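Long-range contact in cellulase (Soil metagenome, PDB 5I2U), which probably hydrolyses the beta-1,4-glucosidic bonds of cellulose as a halotolerant glycoside hydrolase of family 5: residues A[223-237]-A[263-277]. Residues are numbered along the deposited sequence; the frame is centred on the assembly and turned at random.
Sequences FYAATHEAWLRDRTD and GIEEWKTYVDWMESR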
# COMPACT_ATOMS: atom_id res chain seq x y z
N PHE A 223 -7.12 -7.55 -2.01
CA PHE A 223 -8.39 -8.26 -1.83
C PHE A 223 -9.46 -7.33 -1.26
O PHE A 223 -9.15 -6.39 -0.54
CB PHE A 223 -8.22 -9.48 -0.92
CG PHE A 223 -8.00 -9.14 0.52
CD1 PHE A 223 -9.07 -8.88 1.36
CD2 PHE A 223 -6.72 -9.08 1.04
CE1 PHE A 223 -8.87 -8.54 2.69
CE2 PHE A 223 -6.51 -8.75 2.36
CZ PHE A 223 -7.58 -8.48 3.19
N TYR A 224 -10.71 -7.65 -1.56
CA TYR A 224 -11.90 -6.97 -1.07
C TYR A 224 -12.81 -8.08 -0.60
O TYR A 224 -13.29 -8.89 -1.41
CB TYR A 224 -12.50 -6.06 -2.13
CG TYR A 224 -11.68 -4.80 -2.19
CD1 TYR A 224 -10.50 -4.76 -2.93
CD2 TYR A 224 -12.01 -3.70 -1.41
CE1 TYR A 224 -9.69 -3.63 -2.94
CE2 TYR A 224 -11.21 -2.56 -1.42
CZ TYR A 224 -10.05 -2.54 -2.18
OH TYR A 224 -9.27 -1.42 -2.19
N ALA A 225 -12.99 -8.15 0.71
CA ALA A 225 -13.48 -9.36 1.38
C ALA A 225 -14.89 -9.79 0.99
O ALA A 225 -15.21 -10.98 1.08
CB ALA A 225 -13.35 -9.21 2.89
N ALA A 226 -15.73 -8.85 0.56
CA ALA A 226 -17.11 -9.18 0.16
C ALA A 226 -17.22 -9.74 -1.27
O ALA A 226 -18.29 -10.19 -1.67
CB ALA A 226 -18.01 -7.97 0.33
N THR A 227 -16.13 -9.66 -2.05
CA THR A 227 -16.10 -10.13 -3.43
C THR A 227 -15.20 -11.35 -3.60
O THR A 227 -15.63 -12.37 -4.15
CB THR A 227 -15.59 -9.02 -4.36
OG1 THR A 227 -16.37 -7.84 -4.16
CG2 THR A 227 -15.67 -9.43 -5.83
N HIS A 228 -13.96 -11.24 -3.14
CA HIS A 228 -12.93 -12.21 -3.44
C HIS A 228 -12.95 -13.31 -2.38
O HIS A 228 -12.63 -13.08 -1.21
CB HIS A 228 -11.56 -11.53 -3.55
CG HIS A 228 -11.50 -10.51 -4.66
ND1 HIS A 228 -11.08 -9.21 -4.47
CD2 HIS A 228 -11.83 -10.61 -5.97
CE1 HIS A 228 -11.14 -8.55 -5.61
NE2 HIS A 228 -11.60 -9.37 -6.54
N GLU A 229 -13.33 -14.51 -2.82
CA GLU A 229 -13.51 -15.67 -1.95
C GLU A 229 -12.18 -16.39 -1.66
O GLU A 229 -11.10 -15.86 -1.95
CB GLU A 229 -14.55 -16.61 -2.58
CG GLU A 229 -15.92 -15.95 -2.70
CD GLU A 229 -16.98 -16.86 -3.26
OE1 GLU A 229 -16.64 -17.90 -3.88
OE2 GLU A 229 -18.18 -16.51 -3.09
N ALA A 230 -12.26 -17.58 -1.05
CA ALA A 230 -11.09 -18.34 -0.57
C ALA A 230 -9.99 -18.64 -1.59
O ALA A 230 -8.82 -18.74 -1.21
CB ALA A 230 -11.56 -19.65 0.08
N TRP A 231 -10.34 -18.77 -2.86
CA TRP A 231 -9.36 -19.04 -3.91
C TRP A 231 -8.13 -18.10 -3.87
O TRP A 231 -6.99 -18.58 -3.99
CB TRP A 231 -10.00 -19.01 -5.30
CG TRP A 231 -10.65 -17.71 -5.71
CD1 TRP A 231 -11.95 -17.35 -5.51
CD2 TRP A 231 -10.04 -16.63 -6.41
NE1 TRP A 231 -12.19 -16.11 -6.04
CE2 TRP A 231 -11.03 -15.63 -6.60
CE3 TRP A 231 -8.74 -16.39 -6.91
CZ2 TRP A 231 -10.77 -14.42 -7.25
CZ3 TRP A 231 -8.48 -15.18 -7.56
CH2 TRP A 231 -9.50 -14.22 -7.72
N LEU A 232 -8.36 -16.81 -3.64
CA LEU A 232 -7.30 -15.81 -3.67
C LEU A 232 -6.28 -16.00 -2.53
O LEU A 232 -5.07 -15.81 -2.73
CB LEU A 232 -7.90 -14.39 -3.64
CG LEU A 232 -6.98 -13.17 -3.75
CD1 LEU A 232 -5.95 -13.31 -4.87
CD2 LEU A 232 -7.80 -11.90 -3.94
N ARG A 233 -6.77 -16.40 -1.35
CA ARG A 233 -5.89 -16.78 -0.23
C ARG A 233 -5.07 -18.04 -0.53
O ARG A 233 -3.89 -18.11 -0.16
CB ARG A 233 -6.71 -17.04 1.03
CG ARG A 233 -7.39 -15.82 1.62
CD ARG A 233 -7.90 -16.13 3.03
NE ARG A 233 -9.03 -17.06 3.01
CZ ARG A 233 -10.32 -16.73 2.91
NH1 ARG A 233 -10.72 -15.45 2.81
NH2 ARG A 233 -11.24 -17.69 2.91
N ASP A 234 -5.70 -19.00 -1.21
CA ASP A 234 -5.06 -20.27 -1.59
C ASP A 234 -4.00 -20.04 -2.66
O ASP A 234 -2.88 -20.57 -2.57
CB ASP A 234 -6.09 -21.28 -2.11
CG ASP A 234 -7.06 -21.75 -1.04
OD1 ASP A 234 -6.65 -21.88 0.14
OD2 ASP A 234 -8.22 -22.04 -1.38
N ARG A 235 -4.36 -19.24 -3.68
CA ARG A 235 -3.40 -18.79 -4.68
C ARG A 235 -2.22 -18.06 -4.06
O ARG A 235 -1.07 -18.31 -4.42
CB ARG A 235 -4.06 -17.87 -5.69
CG ARG A 235 -3.13 -17.44 -6.80
CD ARG A 235 -3.84 -16.54 -7.78
NE ARG A 235 -4.82 -17.27 -8.57
CZ ARG A 235 -5.55 -16.73 -9.55
NH1 ARG A 235 -5.41 -15.45 -9.88
NH2 ARG A 235 -6.42 -17.50 -10.21
N THR A 236 -2.49 -17.16 -3.12
CA THR A 236 -1.43 -16.41 -2.45
C THR A 236 -0.52 -17.35 -1.64
O THR A 236 0.70 -17.24 -1.73
CB THR A 236 -2.00 -15.27 -1.57
OG1 THR A 236 -2.72 -14.34 -2.40
CG2 THR A 236 -0.90 -14.53 -0.84
N ASP A 237 -1.11 -18.26 -0.86
CA ASP A 237 -0.34 -19.26 -0.12
C ASP A 237 0.56 -20.11 -1.02
O ASP A 237 1.74 -20.33 -0.71
CB ASP A 237 -1.26 -20.19 0.69
CG ASP A 237 -1.70 -19.60 2.03
OD1 ASP A 237 -0.98 -18.76 2.61
OD2 ASP A 237 -2.77 -20.01 2.52
N GLY A 263 -18.44 -7.00 4.25
CA GLY A 263 -18.32 -8.40 4.67
C GLY A 263 -17.49 -8.55 5.93
O GLY A 263 -16.30 -8.88 5.86
N ILE A 264 -18.12 -8.35 7.08
CA ILE A 264 -17.41 -8.30 8.37
C ILE A 264 -16.74 -9.62 8.77
O ILE A 264 -15.60 -9.61 9.25
CB ILE A 264 -18.34 -7.81 9.49
CG1 ILE A 264 -18.66 -6.34 9.23
CG2 ILE A 264 -17.71 -7.99 10.88
CD1 ILE A 264 -19.80 -5.81 10.04
N GLU A 265 -17.46 -10.73 8.60
CA GLU A 265 -16.89 -12.04 8.89
C GLU A 265 -15.75 -12.37 7.92
O GLU A 265 -14.70 -12.84 8.35
CB GLU A 265 -17.98 -13.13 8.90
CG GLU A 265 -18.96 -12.92 10.02
CD GLU A 265 -19.51 -14.22 10.57
OE1 GLU A 265 -20.27 -14.88 9.85
OE2 GLU A 265 -19.15 -14.57 11.73
N GLU A 266 -15.96 -12.07 6.64
CA GLU A 266 -14.94 -12.29 5.61
C GLU A 266 -13.68 -11.45 5.88
O GLU A 266 -12.56 -11.94 5.70
CB GLU A 266 -15.49 -11.98 4.21
CG GLU A 266 -16.63 -12.90 3.74
CD GLU A 266 -18.02 -12.45 4.20
OE1 GLU A 266 -18.14 -11.69 5.19
OE2 GLU A 266 -19.01 -12.86 3.56
N TRP A 267 -13.86 -10.20 6.30
CA TRP A 267 -12.75 -9.37 6.75
C TRP A 267 -11.96 -10.02 7.88
O TRP A 267 -10.73 -10.10 7.82
CB TRP A 267 -13.22 -7.97 7.19
CG TRP A 267 -12.12 -7.13 7.76
CD1 TRP A 267 -11.95 -6.77 9.07
CD2 TRP A 267 -11.02 -6.59 7.05
NE1 TRP A 267 -10.81 -6.01 9.22
CE2 TRP A 267 -10.22 -5.88 7.99
CE3 TRP A 267 -10.62 -6.62 5.71
CZ2 TRP A 267 -9.05 -5.21 7.62
CZ3 TRP A 267 -9.47 -5.94 5.33
CH2 TRP A 267 -8.69 -5.25 6.30
N LYS A 268 -12.65 -10.50 8.91
CA LYS A 268 -11.97 -11.22 9.99
C LYS A 268 -11.18 -12.44 9.49
O LYS A 268 -10.09 -12.70 10.01
CB LYS A 268 -12.93 -11.66 11.09
CG LYS A 268 -12.26 -12.53 12.14
CD LYS A 268 -12.90 -12.44 13.50
CE LYS A 268 -12.17 -13.34 14.49
NZ LYS A 268 -13.04 -13.69 15.64
N THR A 269 -11.74 -13.19 8.54
CA THR A 269 -11.10 -14.40 8.01
C THR A 269 -9.78 -14.03 7.33
O THR A 269 -8.74 -14.62 7.61
CB THR A 269 -12.01 -15.11 7.00
OG1 THR A 269 -13.23 -15.49 7.64
CG2 THR A 269 -11.33 -16.35 6.42
N TYR A 270 -9.83 -13.00 6.48
CA TYR A 270 -8.64 -12.49 5.80
C TYR A 270 -7.59 -11.96 6.76
O TYR A 270 -6.42 -12.32 6.66
CB TYR A 270 -9.02 -11.40 4.79
CG TYR A 270 -9.32 -11.89 3.39
CD1 TYR A 270 -8.28 -12.18 2.50
CD2 TYR A 270 -10.62 -12.02 2.93
CE1 TYR A 270 -8.54 -12.61 1.22
CE2 TYR A 270 -10.89 -12.44 1.64
CZ TYR A 270 -9.84 -12.74 0.79
OH TYR A 270 -10.09 -13.16 -0.49
N VAL A 271 -8.00 -11.12 7.71
CA VAL A 271 -7.04 -10.58 8.67
C VAL A 271 -6.37 -11.69 9.51
O VAL A 271 -5.15 -11.68 9.69
CB VAL A 271 -7.65 -9.50 9.58
CG1 VAL A 271 -6.66 -9.07 10.67
CG2 VAL A 271 -8.03 -8.29 8.75
N ASP A 272 -7.17 -12.65 9.98
CA ASP A 272 -6.62 -13.77 10.75
C ASP A 272 -5.65 -14.61 9.91
O ASP A 272 -4.61 -15.03 10.41
CB ASP A 272 -7.76 -14.66 11.31
CG ASP A 272 -8.43 -14.05 12.55
OD1 ASP A 272 -7.95 -13.03 13.10
OD2 ASP A 272 -9.44 -14.60 12.99
N TRP A 273 -6.01 -14.83 8.65
CA TRP A 273 -5.15 -15.54 7.71
C TRP A 273 -3.82 -14.79 7.49
O TRP A 273 -2.76 -15.39 7.57
CB TRP A 273 -5.89 -15.77 6.38
CG TRP A 273 -5.00 -16.16 5.25
CD1 TRP A 273 -4.44 -17.38 5.04
CD2 TRP A 273 -4.57 -15.32 4.17
NE1 TRP A 273 -3.68 -17.36 3.89
CE2 TRP A 273 -3.75 -16.10 3.34
CE3 TRP A 273 -4.80 -13.98 3.84
CZ2 TRP A 273 -3.15 -15.59 2.19
CZ3 TRP A 273 -4.21 -13.46 2.70
CH2 TRP A 273 -3.39 -14.27 1.88
N MET A 274 -3.90 -13.48 7.26
CA MET A 274 -2.68 -12.67 7.12
C MET A 274 -1.81 -12.65 8.38
O MET A 274 -0.58 -12.69 8.29
CB MET A 274 -3.02 -11.23 6.71
CG MET A 274 -3.52 -11.10 5.28
SD MET A 274 -3.79 -9.38 4.82
CE MET A 274 -5.23 -8.99 5.80
N GLU A 275 -2.44 -12.59 9.55
CA GLU A 275 -1.69 -12.53 10.80
C GLU A 275 -0.94 -13.84 11.07
O GLU A 275 0.20 -13.80 11.52
CB GLU A 275 -2.61 -12.17 11.96
CG GLU A 275 -3.16 -10.74 11.90
CD GLU A 275 -2.12 -9.66 12.09
OE1 GLU A 275 -1.18 -9.85 12.89
OE2 GLU A 275 -2.23 -8.60 11.44
N SER A 276 -1.55 -14.98 10.74
CA SER A 276 -0.88 -16.28 10.89
C SER A 276 0.25 -16.45 9.87
O SER A 276 1.25 -17.09 10.18
CB SER A 276 -1.88 -17.45 10.82
OG SER A 276 -2.28 -17.72 9.50
N ARG A 277 0.10 -15.86 8.68
CA ARG A 277 1.17 -15.82 7.66
C ARG A 277 2.18 -14.67 7.85
O ARG A 277 3.10 -14.57 7.07
CB ARG A 277 0.60 -15.71 6.24
CG ARG A 277 -0.42 -16.76 5.85
CD ARG A 277 0.18 -18.14 5.73
NE ARG A 277 -0.82 -19.10 5.29
CZ ARG A 277 -1.77 -19.64 6.07
NH1 ARG A 277 -1.88 -19.34 7.36
NH2 ARG A 277 -2.63 -20.50 5.52
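Ala225 and Ala226 pass close to the start of helix 264-276, which then runs nearly parallel (9°) to helix 230-237 with the axes 11.5 Å apart, both on the outside of the TIM barrel. The Tyr270 ring is sandwiched: Phe223, from the end of strand 217-224, lies on one face in an offset stack, centroids 3.9 Å apart, while Arg233 stands its guanidinium steeply on the other (planes 75° apart), NH1 leading, in a cation-pi contact. Tyr270 OH donates to His228 O at 2.6 Å, tying the loop before helix 230-237 to the neighbouring helix. Met274 closes on the edge of the Phe223 ring. Arg233 also lays CG over the six-membered ring of Trp273. Trp273, its own CG anti to the backbone N (chi1 165°), reaches across to give NE1 to Asp237 OD2 at 3.1 Å. Arg277 makes a salt bridge to the same carboxylate with two nitrogens, NE to OD1 at 2.7 Å and NH2 to OD2. With an alanine at Trp273, the Arg233 methylenes would probably lose the surface they lie on, and Asp237 its indole N-H. The aromatic stack thus fixes helix 264-276 to the strand end, while Arg233 and, toward the surface, the charge pair join the helices themselves.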